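Local coordinates for protein B- and T-lymphocyte attenuator (Mus musculus, PDB 1XAU) that acts as an inhibitory receptor on lymphocytes, damping antigen receptor signalling through SHP-1 and SHP-2 and engaging TNFRSF14 (HVEM) through its extracellular immunoglobulin domain, at residues Gly29-Ile34 with His82-His87; Lys33-Val38 with Val76-Leu81. All coordinates share one frame; numbering follows the deposited sequence.

Contact 1. Residues Gly29-Ile34 with His82-His87; sequences GELFKI and HFKPIH
Phe32 and Phe83 exchange a pair of backbone hydrogen bonds, Phe83 N to Phe32 O at 2.8 Å and Phe32 N to Phe83 O at 3.0 Å, which marks them as a hydrogen-bonded antiparallel pair. Lys33 and His82 form the adjoining non-hydrogen-bonded pair. Beyond Phe32 and Phe83, toward Gly29 and His87, strand pairing ends, yet the chains stay joined: Ile86 N donates to Glu30 O (2.9 Å, 169° at the hydrogen) and Gly29 N to Ile86 O. The cis peptide before Pro85 lies in the turn between the two sets of bonds, and Pro85 CB rests 3.3 Å from Gly29 O. With phi at +87°, Gly29 has a backbone that favours glycine.

Apolar contacts gather on the face of Phe32 and Phe83. The phenyl group of Phe32 stands anti to its own nitrogen (chi1 -177°), and this brings CD2 to 3.9 Å from Ile86 CD1; Phe83 CD2 meets the same ring at its edge. Ile86 CD1 also lies over one face of the Phe83 ring, toward the rim, while Phe32 O sits in plane at that ring's edge. On the side of the sheet that carries Lys33 and His82, Lys33 CB comes within 4.2 Å of His82 ND1.

Strand 66-71 flanks 78-83, with Tyr67 stacking on His82 and the Ser69 hydroxyl hydrogen-bonded to its NE2. Across the immunoglobulin sandwich, Ile112 and Val114 of strand 103-114 meet Phe32 and Ile86 respectively.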
loop_
_atom_site.group_PDB
_atom_site.type_symbol
_atom_site.label_atom_id
_atom_site.label_comp_id
_atom_site.label_asym_id
_atom_site.label_seq_id
_atom_site.Cartn_x
_atom_site.Cartn_y
_atom_site.Cartn_z
ATOM N N GLY A 29 -6.086 14.249 -10.409
ATOM C CA GLY A 29 -6.169 15.481 -9.609
ATOM C C GLY A 29 -6.783 15.353 -8.213
ATOM O O GLY A 29 -6.684 16.265 -7.387
ATOM N N GLU A 30 -7.497 14.265 -7.917
ATOM C CA GLU A 30 -8.031 14.067 -6.572
ATOM C C GLU A 30 -6.934 13.704 -5.577
ATOM O O GLU A 30 -5.885 13.185 -5.997
ATOM C CB GLU A 30 -8.986 12.856 -6.506
ATOM C CG GLU A 30 -10.294 13.020 -7.175
ATOM C CD GLU A 30 -11.174 11.783 -6.903
ATOM O OE1 GLU A 30 -10.717 10.615 -7.169
ATOM O OE2 GLU A 30 -12.301 11.985 -6.422
ATOM N N LEU A 31 -7.151 14.013 -4.276
ATOM C CA LEU A 31 -6.231 13.517 -3.177
ATOM C C LEU A 31 -6.761 12.088 -3.042
ATOM O O LEU A 31 -7.961 11.921 -2.852
ATOM C CB LEU A 31 -6.501 14.233 -1.854
ATOM C CG LEU A 31 -5.445 15.315 -1.561
ATOM C CD1 LEU A 31 -5.060 15.992 -2.778
ATOM C CD2 LEU A 31 -5.890 16.242 -0.451
ATOM N N PHE A 32 -5.929 11.055 -3.064
ATOM C CA PHE A 32 -6.488 9.678 -3.026
ATOM C C PHE A 32 -5.568 8.832 -2.164
ATOM O O PHE A 32 -4.380 9.145 -2.038
ATOM C CB PHE A 32 -6.476 9.094 -4.442
ATOM C CG PHE A 32 -7.099 7.673 -4.563
ATOM C CD1 PHE A 32 -8.489 7.535 -4.645
ATOM C CD2 PHE A 32 -6.300 6.545 -4.652
ATOM C CE1 PHE A 32 -9.089 6.232 -4.819
ATOM C CE2 PHE A 32 -6.911 5.229 -4.827
ATOM C CZ PHE A 32 -8.282 5.115 -4.898
ATOM N N LYS A 33 -6.082 7.786 -1.526
ATOM C CA LYS A 33 -5.193 6.957 -0.765
ATOM C C LYS A 33 -5.527 5.468 -0.879
ATOM O O LYS A 33 -6.685 5.117 -1.230
ATOM C CB LYS A 33 -5.258 7.302 0.726
ATOM C CG LYS A 33 -6.668 7.170 1.399
ATOM C CD LYS A 33 -6.620 7.531 2.914
ATOM C CE LYS A 33 -8.113 7.553 3.427
ATOM N NZ LYS A 33 -8.388 7.634 4.941
ATOM N N ILE A 34 -4.514 4.609 -0.683
ATOM C CA ILE A 34 -4.793 3.182 -0.578
ATOM C C ILE A 34 -4.231 2.726 0.754
ATOM O O ILE A 34 -3.344 3.345 1.347
ATOM C CB ILE A 34 -4.249 2.364 -1.723
ATOM C CG1 ILE A 34 -2.787 2.572 -1.860
ATOM C CG2 ILE A 34 -5.042 2.756 -3.014
ATOM C CD1 ILE A 34 -2.211 1.770 -3.107
ATOM N N HIS A 82 -0.488 7.830 0.255
ATOM C CA HIS A 82 -1.300 9.023 -0.098
ATOM C C HIS A 82 -0.806 9.651 -1.389
ATOM O O HIS A 82 0.384 9.983 -1.493
ATOM C CB HIS A 82 -1.117 10.089 0.949
ATOM C CG HIS A 82 -1.506 9.661 2.324
ATOM N ND1 HIS A 82 -2.751 9.897 2.843
ATOM C CD2 HIS A 82 -0.780 9.088 3.312
ATOM C CE1 HIS A 82 -2.779 9.482 4.106
ATOM N NE2 HIS A 82 -1.599 8.993 4.418
ATOM N N PHE A 83 -1.680 9.823 -2.354
ATOM C CA PHE A 83 -1.325 10.462 -3.610
ATOM C C PHE A 83 -1.881 11.905 -3.504
ATOM O O PHE A 83 -3.120 12.108 -3.339
ATOM C CB PHE A 83 -2.055 9.782 -4.780
ATOM C CG PHE A 83 -1.707 8.328 -4.963
ATOM C CD1 PHE A 83 -0.801 7.974 -5.966
ATOM C CD2 PHE A 83 -2.270 7.343 -4.164
ATOM C CE1 PHE A 83 -0.463 6.604 -6.172
ATOM C CE2 PHE A 83 -1.925 5.955 -4.346
ATOM C CZ PHE A 83 -1.007 5.616 -5.378
ATOM N N LYS A 84 -1.005 12.894 -3.658
ATOM C CA LYS A 84 -1.355 14.298 -3.473
ATOM C C LYS A 84 -0.800 15.136 -4.613
ATOM O O LYS A 84 0.271 15.761 -4.468
ATOM C CB LYS A 84 -0.724 14.783 -2.152
ATOM C CG LYS A 84 -1.107 16.235 -1.747
ATOM C CD LYS A 84 -0.619 16.603 -0.331
ATOM C CE LYS A 84 -0.760 18.169 -0.092
ATOM N NZ LYS A 84 -0.986 18.550 1.401
ATOM N N PRO A 85 -1.488 15.140 -5.749
ATOM C CA PRO A 85 -2.737 14.407 -6.007
ATOM C C PRO A 85 -2.367 13.188 -6.818
ATOM O O PRO A 85 -1.201 13.025 -7.175
ATOM C CB PRO A 85 -3.514 15.374 -6.908
ATOM C CG PRO A 85 -2.441 15.954 -7.767
ATOM C CD PRO A 85 -1.212 16.124 -6.816
ATOM N N ILE A 86 -3.363 12.386 -7.182
ATOM C CA ILE A 86 -3.148 11.247 -8.025
ATOM C C ILE A 86 -3.128 11.646 -9.518
ATOM O O ILE A 86 -3.741 12.674 -9.916
ATOM C CB ILE A 86 -4.197 10.157 -7.767
ATOM C CG1 ILE A 86 -3.691 8.889 -8.474
ATOM C CG2 ILE A 86 -5.582 10.587 -8.306
ATOM C CD1 ILE A 86 -4.370 7.700 -7.857
ATOM N N HIS A 87 -2.333 10.937 -10.308
ATOM C CA HIS A 87 -2.210 11.278 -11.726
ATOM C C HIS A 87 -2.527 10.096 -12.603
ATOM O O HIS A 87 -2.532 8.936 -12.150
ATOM C CB HIS A 87 -0.766 11.702 -12.082
ATOM C CG HIS A 87 -0.140 12.675 -11.135
ATOM N ND1 HIS A 87 0.783 12.294 -10.170
ATOM C CD2 HIS A 87 -0.297 14.014 -10.999
ATOM C CE1 HIS A 87 1.152 13.363 -9.477
ATOM N NE2 HIS A 87 0.512 14.415 -9.965
#

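Contact 2. Residues Lys33-Val38 with Val76-Leu81; sequences KIECPV and VPVFVL
Cys36 and Phe79 are joined by two backbone hydrogen bonds of unequal geometry. Cys36 N lies 2.7 Å from Phe79 O, nearly on the line of that carbonyl, whereas Phe79 N approaches Cys36 O from 41° out of the carbonyl plane, away from a lone pair. Ile34 and Leu81 make the second hydrogen-bonded pair, and Val38 N to Pro77 O (3.0 Å) extends the pairing past the last bridge. Pro37, lacking an N-H, falls opposite Val78 at a non-hydrogen-bonded position, where this register asks for no donor from it. Weaker CA-H...O contacts fill in between, among them Lys33 CA to Leu81 O at 3.2 Å.

Packing differs between the faces. On the face of Ile34, Cys36, Phe79 and Leu81, Ile34 and Leu81 run side by side: chi1 of 56° sets Ile34 CG1 between its backbone N and carbonyl carbon, 3.8 Å from Leu81 CB, and CD1 continues to Leu81 CD2. Farther along, Val38 CG2 lies 4.2 Å from Phe79 CB. On the face of Glu35, Val78 and Val80, the extended Glu35 chain crosses Val78, whose CG1 lies 3.5 Å from Glu35 CB; the Glu35 carboxylate is modelled in a salt bridge with Arg74, though the position of OE2 is doubtful. Val80 CG1 similarly touches Lys33 at CB and CD.

Strands 33-38 and 78-81 run antiparallel at 159°, between strands 15-16 and 66-71 in the sheet order. Cys36 carries the immunoglobulin disulfide to Cys96 of strand 92-100 in the opposing sheet, and Trp49 of strand 47-52 packs against Ile34, Cys36, Phe79 and Leu81.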
loop_
_atom_site.group_PDB
_atom_site.type_symbol
_atom_site.label_atom_id
_atom_site.label_comp_id
_atom_site.label_asym_id
_atom_site.label_seq_id
_atom_site.Cartn_x
_atom_site.Cartn_y
_atom_site.Cartn_z
ATOM N N LYS A 33 -6.082 7.786 -1.526
ATOM C CA LYS A 33 -5.193 6.957 -0.765
ATOM C C LYS A 33 -5.527 5.468 -0.879
ATOM O O LYS A 33 -6.685 5.117 -1.230
ATOM C CB LYS A 33 -5.258 7.302 0.726
ATOM C CG LYS A 33 -6.668 7.170 1.399
ATOM C CD LYS A 33 -6.620 7.531 2.914
ATOM C CE LYS A 33 -8.113 7.553 3.427
ATOM N NZ LYS A 33 -8.388 7.634 4.941
ATOM N N ILE A 34 -4.514 4.609 -0.683
ATOM C CA ILE A 34 -4.793 3.182 -0.578
ATOM C C ILE A 34 -4.231 2.726 0.754
ATOM O O ILE A 34 -3.344 3.345 1.347
ATOM C CB ILE A 34 -4.249 2.364 -1.723
ATOM C CG1 ILE A 34 -2.787 2.572 -1.860
ATOM C CG2 ILE A 34 -5.042 2.756 -3.014
ATOM C CD1 ILE A 34 -2.211 1.770 -3.107
ATOM N N GLU A 35 -4.804 1.650 1.252
ATOM C CA GLU A 35 -4.496 1.239 2.607
ATOM C C GLU A 35 -4.033 -0.183 2.697
ATOM O O GLU A 35 -4.584 -1.051 2.028
ATOM C CB GLU A 35 -5.794 1.320 3.401
ATOM C CG GLU A 35 -6.372 2.739 3.483
ATOM C CD GLU A 35 -7.579 2.816 4.382
ATOM O OE1 GLU A 35 -8.167 1.765 4.817
ATOM O OE2 GLU A 35 -7.938 3.955 4.674
ATOM N N CYS A 36 -3.160 -0.415 3.669
ATOM C CA CYS A 36 -2.652 -1.780 3.919
ATOM C C CYS A 36 -2.854 -2.084 5.396
ATOM O O CYS A 36 -2.055 -1.644 6.211
ATOM C CB CYS A 36 -1.185 -1.785 3.518
ATOM S SG CYS A 36 -0.100 -3.149 4.044
ATOM N N PRO A 37 -3.944 -2.754 5.771
ATOM C CA PRO A 37 -4.168 -3.080 7.204
ATOM C C PRO A 37 -3.004 -4.010 7.661
ATOM O O PRO A 37 -2.596 -4.913 6.920
ATOM C CB PRO A 37 -5.485 -3.831 7.179
ATOM C CG PRO A 37 -6.196 -3.298 6.054
ATOM C CD PRO A 37 -5.105 -3.215 4.969
ATOM N N VAL A 38 -2.464 -3.806 8.848
ATOM C CA VAL A 38 -1.341 -4.614 9.328
ATOM C C VAL A 38 -1.624 -5.196 10.692
ATOM O O VAL A 38 -1.878 -4.419 11.665
ATOM C CB VAL A 38 -0.033 -3.762 9.450
ATOM C CG1 VAL A 38 1.172 -4.635 9.811
ATOM C CG2 VAL A 38 0.239 -3.013 8.069
ATOM N N VAL A 76 -7.632 -2.136 13.481
ATOM C CA VAL A 76 -6.333 -2.643 13.075
ATOM C C VAL A 76 -5.486 -1.460 12.543
ATOM O O VAL A 76 -6.008 -0.596 11.844
ATOM C CB VAL A 76 -6.513 -3.692 11.949
ATOM C CG1 VAL A 76 -5.143 -4.095 11.370
ATOM C CG2 VAL A 76 -7.259 -4.926 12.514
ATOM N N PRO A 77 -4.198 -1.389 12.896
ATOM C CA PRO A 77 -3.409 -0.257 12.371
ATOM C C PRO A 77 -3.420 -0.386 10.845
ATOM O O PRO A 77 -3.550 -1.489 10.316
ATOM C CB PRO A 77 -2.011 -0.496 12.948
ATOM C CG PRO A 77 -2.255 -1.385 14.159
ATOM C CD PRO A 77 -3.347 -2.304 13.683
ATOM N N VAL A 78 -3.320 0.748 10.157
ATOM C CA VAL A 78 -3.342 0.754 8.720
ATOM C C VAL A 78 -2.161 1.570 8.194
ATOM O O VAL A 78 -1.900 2.678 8.678
ATOM C CB VAL A 78 -4.645 1.389 8.209
ATOM C CG1 VAL A 78 -4.627 1.362 6.729
ATOM C CG2 VAL A 78 -5.903 0.542 8.680
ATOM N N PHE A 79 -1.404 0.982 7.289
ATOM C CA PHE A 79 -0.300 1.701 6.642
ATOM C C PHE A 79 -0.899 2.264 5.357
ATOM O O PHE A 79 -1.527 1.545 4.612
ATOM C CB PHE A 79 0.852 0.733 6.326
ATOM C CG PHE A 79 2.010 1.378 5.765
ATOM C CD1 PHE A 79 2.580 2.476 6.393
ATOM C CD2 PHE A 79 2.599 0.850 4.590
ATOM C CE1 PHE A 79 3.750 3.081 5.854
ATOM C CE2 PHE A 79 3.774 1.432 4.031
ATOM C CZ PHE A 79 4.335 2.559 4.663
ATOM N N VAL A 80 -0.731 3.549 5.118
ATOM C CA VAL A 80 -1.390 4.203 4.021
ATOM C C VAL A 80 -0.454 4.854 3.022
ATOM O O VAL A 80 0.570 5.398 3.433
ATOM C CB VAL A 80 -2.223 5.307 4.683
ATOM C CG1 VAL A 80 -3.130 5.969 3.701
ATOM C CG2 VAL A 80 -3.016 4.654 5.843
ATOM N N LEU A 81 -0.819 4.802 1.754
ATOM C CA LEU A 81 -0.087 5.462 0.666
ATOM C C LEU A 81 -0.999 6.599 0.223
ATOM O O LEU A 81 -2.141 6.372 -0.234
ATOM C CB LEU A 81 0.198 4.453 -0.463
ATOM C CG LEU A 81 0.882 5.123 -1.667
ATOM C CD1 LEU A 81 2.342 5.528 -1.235
ATOM C CD2 LEU A 81 0.900 4.133 -2.856
#

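Both contacts pair strands 32-39 and 78-83, sharing Lys33 and Ile34, with centres about 15 Å apart. Contact 2 is the more interior of the two, centred about 6 Å from the middle of the chain: seven of its twelve touching residues are buried, and one strand carries the intersheet disulfide. Contact 1, centred about 13 Å out, covers the end of the pairing; only three of its eleven touching residues are buried. The buried areas are nevertheless similar, 507 and 527 Å². Contact 2 is strand pairing over most of its length, with mainly aliphatic packing, whereas contact 1 passes from strand into loop, with a cis peptide before Pro85 and two phenylalanine rings packed with Ile86.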